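Local coordinates for L-ornithine N(5)-monooxygenase (Pseudomonas aeruginosa, PDB 3S5W), which hydroxylates the side-chain nitrogen of L-ornithine with FAD, NADPH and dioxygen, the first step toward the hydroxamate siderophore pyoverdin, at residues A[70-75]-A[127-132]; A[80-85]-A[121-126]. One frame throughout, in Å; residues are numbered along the deposited sequence.

Contact 1: residues A[70-75]-A[127-132]; sequences YRWHGN and MEFNDY. With FAD (flavin-adenine dinucleotide), chain C.
W72 meets helix 126-137 twice, through its backbone N-H and through its indole, while its NE1 bonds FAD. The amide of N130 reaches from the helix to the loop: with CG anti to the backbone N (chi1 173°), OD1 accepts the backbone N of W72 at 2.8 Å in a nearly straight bond, the donor tilted from the carbonyl plane. The same OD1 rests 3.4 Å from R71 CA. From the preceding residue of the helix, F129 meets the benzo part of W72; the two side chains cross obliquely, their six-membered rings inclined at 58°, with F129 CD2 over one indole face and 3.7 Å from W72 CZ3. H73 CD2 lies over the opposite face, so the indole is sandwiched between helix and loop and its rotation is restrained. Its NE1 thereby points at the ribityl chain and donates to FAD O4' at 2.8 Å. H73 NE2 shares a longer hydrogen bond with that same oxygen, 3.2 Å, while its ring carries the flavin methyl C8M over its face. Outside the pair, R134 of the helix bonds the carbonyl of Y70. This loop-on-helix packing forms one wall of the FAD-binding site.

Contact 2: residues A[80-85]-A[121-126]; sequences QSELQI and TFYPCR. With FAD (flavin-adenine dinucleotide), chain C; ONH (N~5~-hydroxy-L-ornithine), chain E.
This is a short backbone pairing between two loops, 80-85 and 121-126, the second leading straight into helix 126-137, beside the isoalloxazine, where flavin and product meet. E82 and C125 form a non-hydrogen-bonded antiparallel pair, a single bridge flanked by two hydrogen bonds: R126 N donates to S81 O at 2.7 Å, and L83 N donates to P124 O at 3.0 Å. C125 is at the N-cap position, so the bond from R126 N ties the first residue of the helix to loop 80-85.

Side chains pack around this bridge. Y123 sets its CB against E82 CG, 3.6 Å away, and turns its ring so that the backbone O of I85 lies at the ring edge, near CD1. L83 CD2 rests against CG and CD of P124, 3.8 Å from CG, whereas its other methyl, CD1, leans on FAD O4. In R126 the bend at chi3 (-76°) sets the guanidinium beside the C6/C7M edge of the flavin, which lies over one of its faces, with S81 over the opposite face. S81 CB comes within 3.2 Å of R126 NH2. NE is joined to E82 O through a water, 2.8 Å from NE; NH2 forms a salt bridge with E241 and NH1 bonds T76. S81 OG itself is bonded to the carbonyl of V78.

Beyond the bridge, Q84 N donates to FAD O4 at 2.8 Å, and I85 CD1 lies between FAD O2 and the carboxylate of the bound hydroxyornithine product. The backbone bonds thus position a loop that touches flavin and product together; the R126 charge is at least partly balanced by E241, and the hydrogen bond to O4 would probably draw electron density toward the pyrimidine end of the flavin.

The centres of contacts 1 and 2 lie 12 Å apart, on the same side of the chain's centre. Along the chain the order is 70-75, 80-85, 121-126, 127-132, so contact 2 falls within the span that contact 1 brackets. The first two segments belong to the long loop after strand 61-65; the last two run on without a break from a loop into helix 126-137. W72 packs on L83 and R126, and F129 also meets L83, a continuous packed patch to which R126 lends only its CG. Contact 1 bonds the ribityl O4' and also touches the dimethylbenzene end, while contact 2 reaches the pyrimidine end, the C6/C7M edge and the product.

Contact 1: residues A[70-75]-A[127-132]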
loop_
_atom_site.group_PDB
_atom_site.type_symbol
_atom_site.label_atom_id
_atom_site.label_comp_id
_atom_site.label_asym_id
_atom_site.label_seq_id
_atom_site.Cartn_x
_atom_site.Cartn_y
_atom_site.Cartn_z
ATOM N N TYR A 70 -14.619 3.006 -4.658
ATOM C CA TYR A 70 -13.230 3.180 -4.171
ATOM C C TYR A 70 -13.107 3.336 -2.648
ATOM O O TYR A 70 -13.759 4.187 -2.041
ATOM C CB TYR A 70 -12.535 4.366 -4.858
ATOM C CG TYR A 70 -11.144 4.545 -4.281
ATOM C CD1 TYR A 70 -10.908 5.469 -3.258
ATOM C CD2 TYR A 70 -10.081 3.719 -4.697
ATOM C CE1 TYR A 70 -9.646 5.599 -2.690
ATOM C CE2 TYR A 70 -8.801 3.857 -4.145
ATOM C CZ TYR A 70 -8.602 4.783 -3.127
ATOM O OH TYR A 70 -7.355 4.883 -2.573
ATOM N N ARG A 71 -12.258 2.506 -2.046
ATOM C CA ARG A 71 -11.828 2.705 -0.664
ATOM C C ARG A 71 -10.312 2.518 -0.598
ATOM O O ARG A 71 -9.735 1.752 -1.367
ATOM C CB ARG A 71 -12.526 1.735 0.292
ATOM C CG ARG A 71 -14.055 1.927 0.413
ATOM C CD ARG A 71 -14.645 1.056 1.530
ATOM N NE ARG A 71 -14.547 -0.366 1.191
ATOM C CZ ARG A 71 -14.491 -1.360 2.080
ATOM N NH1 ARG A 71 -14.516 -1.116 3.383
ATOM N NH2 ARG A 71 -14.397 -2.603 1.665
ATOM N N TRP A 72 -9.680 3.254 0.310
ATOM C CA TRP A 72 -8.228 3.189 0.504
ATOM C C TRP A 72 -7.968 2.057 1.499
ATOM O O TRP A 72 -8.138 2.250 2.705
ATOM C CB TRP A 72 -7.736 4.543 1.021
ATOM C CG TRP A 72 -6.234 4.630 1.282
ATOM C CD1 TRP A 72 -5.222 4.336 0.406
ATOM C CD2 TRP A 72 -5.601 5.085 2.495
ATOM N NE1 TRP A 72 -3.987 4.547 1.016
ATOM C CE2 TRP A 72 -4.199 5.007 2.293
ATOM C CE3 TRP A 72 -6.088 5.523 3.737
ATOM C CZ2 TRP A 72 -3.276 5.369 3.284
ATOM C CZ3 TRP A 72 -5.171 5.866 4.735
ATOM C CH2 TRP A 72 -3.784 5.803 4.500
ATOM N N HIS A 73 -7.595 0.875 0.983
ATOM C CA HIS A 73 -7.400 -0.351 1.788
ATOM C C HIS A 73 -8.580 -0.577 2.707
ATOM O O HIS A 73 -8.432 -0.695 3.951
ATOM C CB HIS A 73 -6.065 -0.286 2.587
ATOM C CG HIS A 73 -4.917 0.158 1.748
ATOM N ND1 HIS A 73 -4.428 -0.607 0.715
ATOM C CD2 HIS A 73 -4.193 1.300 1.749
ATOM C CE1 HIS A 73 -3.453 0.047 0.108
ATOM N NE2 HIS A 73 -3.294 1.210 0.712
ATOM N N GLY A 74 -9.771 -0.618 2.101
ATOM C CA GLY A 74 -10.995 -0.459 2.881
ATOM C C GLY A 74 -11.218 -1.582 3.860
ATOM O O GLY A 74 -11.804 -1.370 4.925
ATOM N N ASN A 75 -10.736 -2.783 3.522
ATOM C CA ASN A 75 -10.906 -3.918 4.442
ATOM C C ASN A 75 -9.929 -3.926 5.643
ATOM O O ASN A 75 -9.983 -4.822 6.493
ATOM C CB ASN A 75 -10.964 -5.261 3.691
ATOM C CG ASN A 75 -12.268 -5.414 2.893
ATOM O OD1 ASN A 75 -13.313 -4.934 3.329
ATOM N ND2 ASN A 75 -12.207 -6.052 1.740
ATOM N N MET A 127 -9.754 6.074 8.463
ATOM C CA MET A 127 -11.116 6.216 7.913
ATOM C C MET A 127 -11.339 7.658 7.443
ATOM O O MET A 127 -11.996 7.887 6.438
ATOM C CB MET A 127 -12.222 5.847 8.930
ATOM C CG MET A 127 -12.258 4.382 9.377
ATOM S SD MET A 127 -13.721 3.955 10.430
ATOM C CE MET A 127 -14.838 3.268 9.186
ATOM N N GLU A 128 -10.805 8.631 8.172
ATOM C CA GLU A 128 -10.934 10.040 7.715
ATOM C C GLU A 128 -10.054 10.288 6.496
ATOM O O GLU A 128 -10.443 10.988 5.577
ATOM C CB GLU A 128 -10.614 11.036 8.826
ATOM C CG GLU A 128 -10.913 12.510 8.407
ATOM C CD GLU A 128 -10.718 13.525 9.541
ATOM O OE1 GLU A 128 -9.962 13.249 10.495
ATOM O OE2 GLU A 128 -11.328 14.611 9.477
ATOM N N PHE A 129 -8.852 9.710 6.471
ATOM C CA PHE A 129 -8.028 9.928 5.290
ATOM C C PHE A 129 -8.662 9.259 4.051
ATOM O O PHE A 129 -8.522 9.762 2.958
ATOM C CB PHE A 129 -6.616 9.423 5.503
ATOM C CG PHE A 129 -5.625 10.028 4.555
ATOM C CD1 PHE A 129 -5.164 11.323 4.760
ATOM C CD2 PHE A 129 -5.152 9.313 3.477
ATOM C CE1 PHE A 129 -4.222 11.903 3.887
ATOM C CE2 PHE A 129 -4.213 9.890 2.591
ATOM C CZ PHE A 129 -3.753 11.177 2.808
ATOM N N ASN A 130 -9.330 8.117 4.252
ATOM C CA ASN A 130 -10.111 7.449 3.193
ATOM C C ASN A 130 -11.200 8.395 2.635
ATOM O O ASN A 130 -11.366 8.526 1.432
ATOM C CB ASN A 130 -10.767 6.151 3.718
ATOM C CG ASN A 130 -11.724 5.525 2.700
ATOM O OD1 ASN A 130 -11.313 5.126 1.595
ATOM N ND2 ASN A 130 -13.013 5.457 3.059
ATOM N N ASP A 131 -11.930 9.054 3.528
ATOM C CA ASP A 131 -12.960 10.016 3.121
ATOM C C ASP A 131 -12.338 11.187 2.342
ATOM O O ASP A 131 -12.900 11.637 1.348
ATOM C CB ASP A 131 -13.709 10.536 4.351
ATOM C CG ASP A 131 -14.960 11.274 3.980
ATOM O OD1 ASP A 131 -15.911 10.592 3.588
ATOM O OD2 ASP A 131 -14.983 12.522 4.067
ATOM N N TYR A 132 -11.166 11.652 2.789
ATOM C CA TYR A 132 -10.412 12.705 2.107
ATOM C C TYR A 132 -10.025 12.277 0.674
ATOM O O TYR A 132 -10.191 13.033 -0.275
ATOM C CB TYR A 132 -9.147 13.055 2.914
ATOM C CG TYR A 132 -8.058 13.749 2.145
ATOM C CD1 TYR A 132 -8.225 15.054 1.681
ATOM C CD2 TYR A 132 -6.815 13.118 1.919
ATOM C CE1 TYR A 132 -7.212 15.700 1.000
ATOM C CE2 TYR A 132 -5.795 13.764 1.199
ATOM C CZ TYR A 132 -6.016 15.047 0.760
ATOM O OH TYR A 132 -5.057 15.696 0.072
HETATM P PA FAD C . -2.725 1.848 -3.738
HETATM O O1A FAD C . -2.480 0.454 -3.299
HETATM O O2A FAD C . -3.301 2.786 -2.663
HETATM O O5B FAD C . -3.753 1.855 -4.997
HETATM C C5B FAD C . -3.576 0.923 -6.037
HETATM C C4B FAD C . -4.902 0.922 -6.779
HETATM O O4B FAD C . -4.747 0.110 -7.911
HETATM C C3B FAD C . -5.997 0.283 -5.931
HETATM O O3B FAD C . -7.063 1.195 -5.756
HETATM C C2B FAD C . -6.423 -0.959 -6.725
HETATM O O2B FAD C . -7.836 -1.124 -6.754
HETATM C C1B FAD C . -5.945 -0.626 -8.106
HETATM N N9A FAD C . -5.547 -1.762 -8.931
HETATM C C8A FAD C . -4.655 -2.783 -8.619
HETATM N N7A FAD C . -4.534 -3.574 -9.727
HETATM C C5A FAD C . -5.308 -3.046 -10.713
HETATM C C6A FAD C . -5.551 -3.442 -12.028
HETATM N N6A FAD C . -4.790 -4.383 -12.609
HETATM N N1A FAD C . -6.425 -2.676 -12.796
HETATM C C2A FAD C . -7.038 -1.540 -12.309
HETATM N N3A FAD C . -6.796 -1.141 -10.999
HETATM C C4A FAD C . -5.943 -1.894 -10.225
HETATM N N1 FAD C . 1.323 4.980 3.724
HETATM C C2 FAD C . 1.515 6.128 4.482
HETATM O O2 FAD C . 2.259 7.010 4.086
HETATM N N3 FAD C . 0.871 6.289 5.690
HETATM C C4 FAD C . 0.012 5.333 6.174
HETATM O O4 FAD C . -0.581 5.543 7.246
HETATM C C4X FAD C . -0.176 4.159 5.421
HETATM N N5 FAD C . -1.021 3.164 5.891
HETATM C C5X FAD C . -1.196 2.004 5.154
HETATM C C6 FAD C . -2.053 1.006 5.642
HETATM C C7 FAD C . -2.249 -0.169 4.928
HETATM C C7M FAD C . -3.176 -1.201 5.520
HETATM C C8 FAD C . -1.564 -0.359 3.734
HETATM C C8M FAD C . -1.729 -1.602 2.907
HETATM C C9 FAD C . -0.713 0.624 3.240
HETATM C C9A FAD C . -0.530 1.828 3.932
HETATM N N10 FAD C . 0.324 2.828 3.453
HETATM C C10 FAD C . 0.510 3.980 4.211
HETATM C "C1'" FAD C . 1.109 2.673 2.187
HETATM C "C2'" FAD C . 0.268 2.777 0.898
HETATM O "O2'" FAD C . 1.004 1.998 -0.051
HETATM C "C3'" FAD C . 0.194 4.228 0.448
HETATM O "O3'" FAD C . -0.383 5.077 1.460
HETATM C "C4'" FAD C . -0.677 4.390 -0.824
HETATM O "O4'" FAD C . -1.910 3.705 -0.638
HETATM C "C5'" FAD C . 0.025 3.977 -2.145
HETATM O "O5'" FAD C . -0.741 4.513 -3.207
HETATM P P FAD C . -0.824 3.827 -4.670
HETATM O O1P FAD C . -1.866 4.621 -5.419
HETATM O O2P FAD C . 0.576 3.796 -5.219
HETATM O O3P FAD C . -1.343 2.350 -4.360
#

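Contact 2: residues A[80-85]-A[121-126]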
loop_
_atom_site.group_PDB
_atom_site.type_symbol
_atom_site.label_atom_id
_atom_site.label_comp_id
_atom_site.label_asym_id
_atom_site.label_seq_id
_atom_site.Cartn_x
_atom_site.Cartn_y
_atom_site.Cartn_z
ATOM N N GLN A 80 -9.526 1.130 15.494
ATOM C CA GLN A 80 -8.166 1.638 15.823
ATOM C C GLN A 80 -7.193 1.478 14.641
ATOM O O GLN A 80 -6.469 0.448 14.504
ATOM C CB GLN A 80 -7.579 1.029 17.120
ATOM C CG GLN A 80 -6.100 1.458 17.451
ATOM C CD GLN A 80 -5.953 2.971 17.695
ATOM O OE1 GLN A 80 -6.727 3.564 18.455
ATOM N NE2 GLN A 80 -4.955 3.595 17.053
ATOM N N SER A 81 -7.184 2.505 13.787
ATOM C CA SER A 81 -6.263 2.540 12.671
ATOM C C SER A 81 -5.929 4.005 12.400
ATOM O O SER A 81 -6.628 4.694 11.664
ATOM C CB SER A 81 -6.831 1.814 11.446
ATOM O OG SER A 81 -8.118 2.281 11.086
ATOM N N GLU A 82 -4.883 4.466 13.074
ATOM C CA GLU A 82 -4.361 5.813 12.947
ATOM C C GLU A 82 -3.424 5.911 11.736
ATOM O O GLU A 82 -2.621 5.018 11.498
ATOM C CB GLU A 82 -3.579 6.152 14.222
ATOM C CG GLU A 82 -3.370 7.629 14.464
ATOM C CD GLU A 82 -2.788 7.906 15.854
ATOM O OE1 GLU A 82 -1.576 7.678 16.073
ATOM O OE2 GLU A 82 -3.565 8.344 16.722
ATOM N N LEU A 83 -3.505 7.009 11.009
ATOM C CA LEU A 83 -2.589 7.296 9.922
ATOM C C LEU A 83 -1.156 7.330 10.472
ATOM O O LEU A 83 -0.952 7.842 11.520
ATOM C CB LEU A 83 -2.958 8.630 9.295
ATOM C CG LEU A 83 -2.411 9.046 7.935
ATOM C CD1 LEU A 83 -2.942 8.200 6.843
ATOM C CD2 LEU A 83 -2.665 10.510 7.649
ATOM N N GLN A 84 -0.185 6.765 9.775
ATOM C CA GLN A 84 1.175 6.717 10.319
ATOM C C GLN A 84 2.075 7.747 9.677
ATOM O O GLN A 84 3.291 7.530 9.546
ATOM C CB GLN A 84 1.778 5.347 10.102
ATOM C CG GLN A 84 0.811 4.271 10.346
ATOM C CD GLN A 84 1.520 3.000 10.541
ATOM O OE1 GLN A 84 2.239 2.822 11.535
ATOM N NE2 GLN A 84 1.374 2.100 9.577
ATOM N N ILE A 85 1.472 8.863 9.277
ATOM C CA ILE A 85 2.194 9.961 8.644
ATOM C C ILE A 85 1.435 11.252 8.982
ATOM O O ILE A 85 0.219 11.197 9.198
ATOM C CB ILE A 85 2.282 9.724 7.119
ATOM C CG1 ILE A 85 3.418 10.551 6.472
ATOM C CG2 ILE A 85 0.914 9.930 6.444
ATOM C CD1 ILE A 85 3.674 10.175 4.978
ATOM N N THR A 121 -4.193 16.644 16.959
ATOM C CA THR A 121 -3.390 15.521 16.429
ATOM C C THR A 121 -2.904 15.773 14.992
ATOM O O THR A 121 -3.646 16.331 14.178
ATOM C CB THR A 121 -4.142 14.175 16.510
ATOM O OG1 THR A 121 -3.284 13.138 16.029
ATOM C CG2 THR A 121 -5.450 14.173 15.685
ATOM N N PHE A 122 -1.663 15.402 14.683
ATOM C CA PHE A 122 -1.217 15.349 13.276
ATOM C C PHE A 122 -1.681 14.092 12.541
ATOM O O PHE A 122 -1.497 13.971 11.323
ATOM C CB PHE A 122 0.292 15.435 13.172
ATOM C CG PHE A 122 0.809 16.795 13.350
ATOM C CD1 PHE A 122 0.733 17.720 12.310
ATOM C CD2 PHE A 122 1.323 17.187 14.557
ATOM C CE1 PHE A 122 1.208 19.016 12.464
ATOM C CE2 PHE A 122 1.787 18.472 14.728
ATOM C CZ PHE A 122 1.739 19.385 13.673
ATOM N N TYR A 123 -2.267 13.160 13.282
ATOM C CA TYR A 123 -2.593 11.838 12.740
ATOM C C TYR A 123 -4.086 11.552 12.707
ATOM O O TYR A 123 -4.606 10.944 13.635
ATOM C CB TYR A 123 -1.859 10.748 13.553
ATOM C CG TYR A 123 -0.412 11.061 13.657
ATOM C CD1 TYR A 123 0.404 10.984 12.526
ATOM C CD2 TYR A 123 0.146 11.525 14.855
ATOM C CE1 TYR A 123 1.730 11.324 12.571
ATOM C CE2 TYR A 123 1.499 11.873 14.916
ATOM C CZ TYR A 123 2.278 11.760 13.769
ATOM O OH TYR A 123 3.613 12.077 13.781
ATOM N N PRO A 124 -4.785 11.944 11.622
ATOM C CA PRO A 124 -6.197 11.548 11.553
ATOM C C PRO A 124 -6.335 10.029 11.482
ATOM O O PRO A 124 -5.366 9.336 11.165
ATOM C CB PRO A 124 -6.684 12.183 10.237
ATOM C CG PRO A 124 -5.485 12.329 9.423
ATOM C CD PRO A 124 -4.349 12.620 10.382
ATOM N N CYS A 125 -7.516 9.518 11.784
ATOM C CA CYS A 125 -7.800 8.104 11.610
ATOM C C CYS A 125 -7.717 7.784 10.101
ATOM O O CYS A 125 -7.987 8.663 9.255
ATOM C CB CYS A 125 -9.189 7.785 12.159
ATOM S SG CYS A 125 -9.238 7.992 13.970
ATOM N N ARG A 126 -7.328 6.555 9.768
ATOM C CA ARG A 126 -7.295 6.163 8.347
ATOM C C ARG A 126 -8.690 6.239 7.680
ATOM O O ARG A 126 -8.793 6.474 6.466
ATOM C CB ARG A 126 -6.626 4.793 8.157
ATOM C CG ARG A 126 -5.114 4.874 8.372
ATOM C CD ARG A 126 -4.393 3.656 7.747
ATOM N NE ARG A 126 -4.562 2.468 8.576
ATOM C CZ ARG A 126 -5.174 1.335 8.213
ATOM N NH1 ARG A 126 -5.704 1.196 7.009
ATOM N NH2 ARG A 126 -5.242 0.323 9.072
HETATM P PA FAD C . -2.725 1.848 -3.738
HETATM O O1A FAD C . -2.480 0.454 -3.299
HETATM O O2A FAD C . -3.301 2.786 -2.663
HETATM O O5B FAD C . -3.753 1.855 -4.997
HETATM C C5B FAD C . -3.576 0.923 -6.037
HETATM C C4B FAD C . -4.902 0.922 -6.779
HETATM O O4B FAD C . -4.747 0.110 -7.911
HETATM C C3B FAD C . -5.997 0.283 -5.931
HETATM O O3B FAD C . -7.063 1.195 -5.756
HETATM C C2B FAD C . -6.423 -0.959 -6.725
HETATM O O2B FAD C . -7.836 -1.124 -6.754
HETATM C C1B FAD C . -5.945 -0.626 -8.106
HETATM N N9A FAD C . -5.547 -1.762 -8.931
HETATM C C8A FAD C . -4.655 -2.783 -8.619
HETATM N N7A FAD C . -4.534 -3.574 -9.727
HETATM C C5A FAD C . -5.308 -3.046 -10.713
HETATM C C6A FAD C . -5.551 -3.442 -12.028
HETATM N N6A FAD C . -4.790 -4.383 -12.609
HETATM N N1A FAD C . -6.425 -2.676 -12.796
HETATM C C2A FAD C . -7.038 -1.540 -12.309
HETATM N N3A FAD C . -6.796 -1.141 -10.999
HETATM C C4A FAD C . -5.943 -1.894 -10.225
HETATM N N1 FAD C . 1.323 4.980 3.724
HETATM C C2 FAD C . 1.515 6.128 4.482
HETATM O O2 FAD C . 2.259 7.010 4.086
HETATM N N3 FAD C . 0.871 6.289 5.690
HETATM C C4 FAD C . 0.012 5.333 6.174
HETATM O O4 FAD C . -0.581 5.543 7.246
HETATM C C4X FAD C . -0.176 4.159 5.421
HETATM N N5 FAD C . -1.021 3.164 5.891
HETATM C C5X FAD C . -1.196 2.004 5.154
HETATM C C6 FAD C . -2.053 1.006 5.642
HETATM C C7 FAD C . -2.249 -0.169 4.928
HETATM C C7M FAD C . -3.176 -1.201 5.520
HETATM C C8 FAD C . -1.564 -0.359 3.734
HETATM C C8M FAD C . -1.729 -1.602 2.907
HETATM C C9 FAD C . -0.713 0.624 3.240
HETATM C C9A FAD C . -0.530 1.828 3.932
HETATM N N10 FAD C . 0.324 2.828 3.453
HETATM C C10 FAD C . 0.510 3.980 4.211
HETATM C "C1'" FAD C . 1.109 2.673 2.187
HETATM C "C2'" FAD C . 0.268 2.777 0.898
HETATM O "O2'" FAD C . 1.004 1.998 -0.051
HETATM C "C3'" FAD C . 0.194 4.228 0.448
HETATM O "O3'" FAD C . -0.383 5.077 1.460
HETATM C "C4'" FAD C . -0.677 4.390 -0.824
HETATM O "O4'" FAD C . -1.910 3.705 -0.638
HETATM C "C5'" FAD C . 0.025 3.977 -2.145
HETATM O "O5'" FAD C . -0.741 4.513 -3.207
HETATM P P FAD C . -0.824 3.827 -4.670
HETATM O O1P FAD C . -1.866 4.621 -5.419
HETATM O O2P FAD C . 0.576 3.796 -5.219
HETATM O O3P FAD C . -1.343 2.350 -4.360
HETATM C C ONH E . 7.125 10.044 6.984
HETATM N N ONH E . 7.684 8.587 8.891
HETATM O O ONH E . 7.048 10.954 7.862
HETATM C CA ONH E . 7.293 8.630 7.460
HETATM C CB ONH E . 6.017 7.832 7.168
HETATM C CD ONH E . 4.984 5.598 7.274
HETATM N NE ONH E . 5.268 4.243 7.672
HETATM C CG ONH E . 6.245 6.382 7.562
HETATM O OZ ONH E . 4.192 3.422 7.925
HETATM O OXT ONH E . 7.073 10.245 5.737
HETATM O O HOH W 1 -2.691 2.516 10.650
#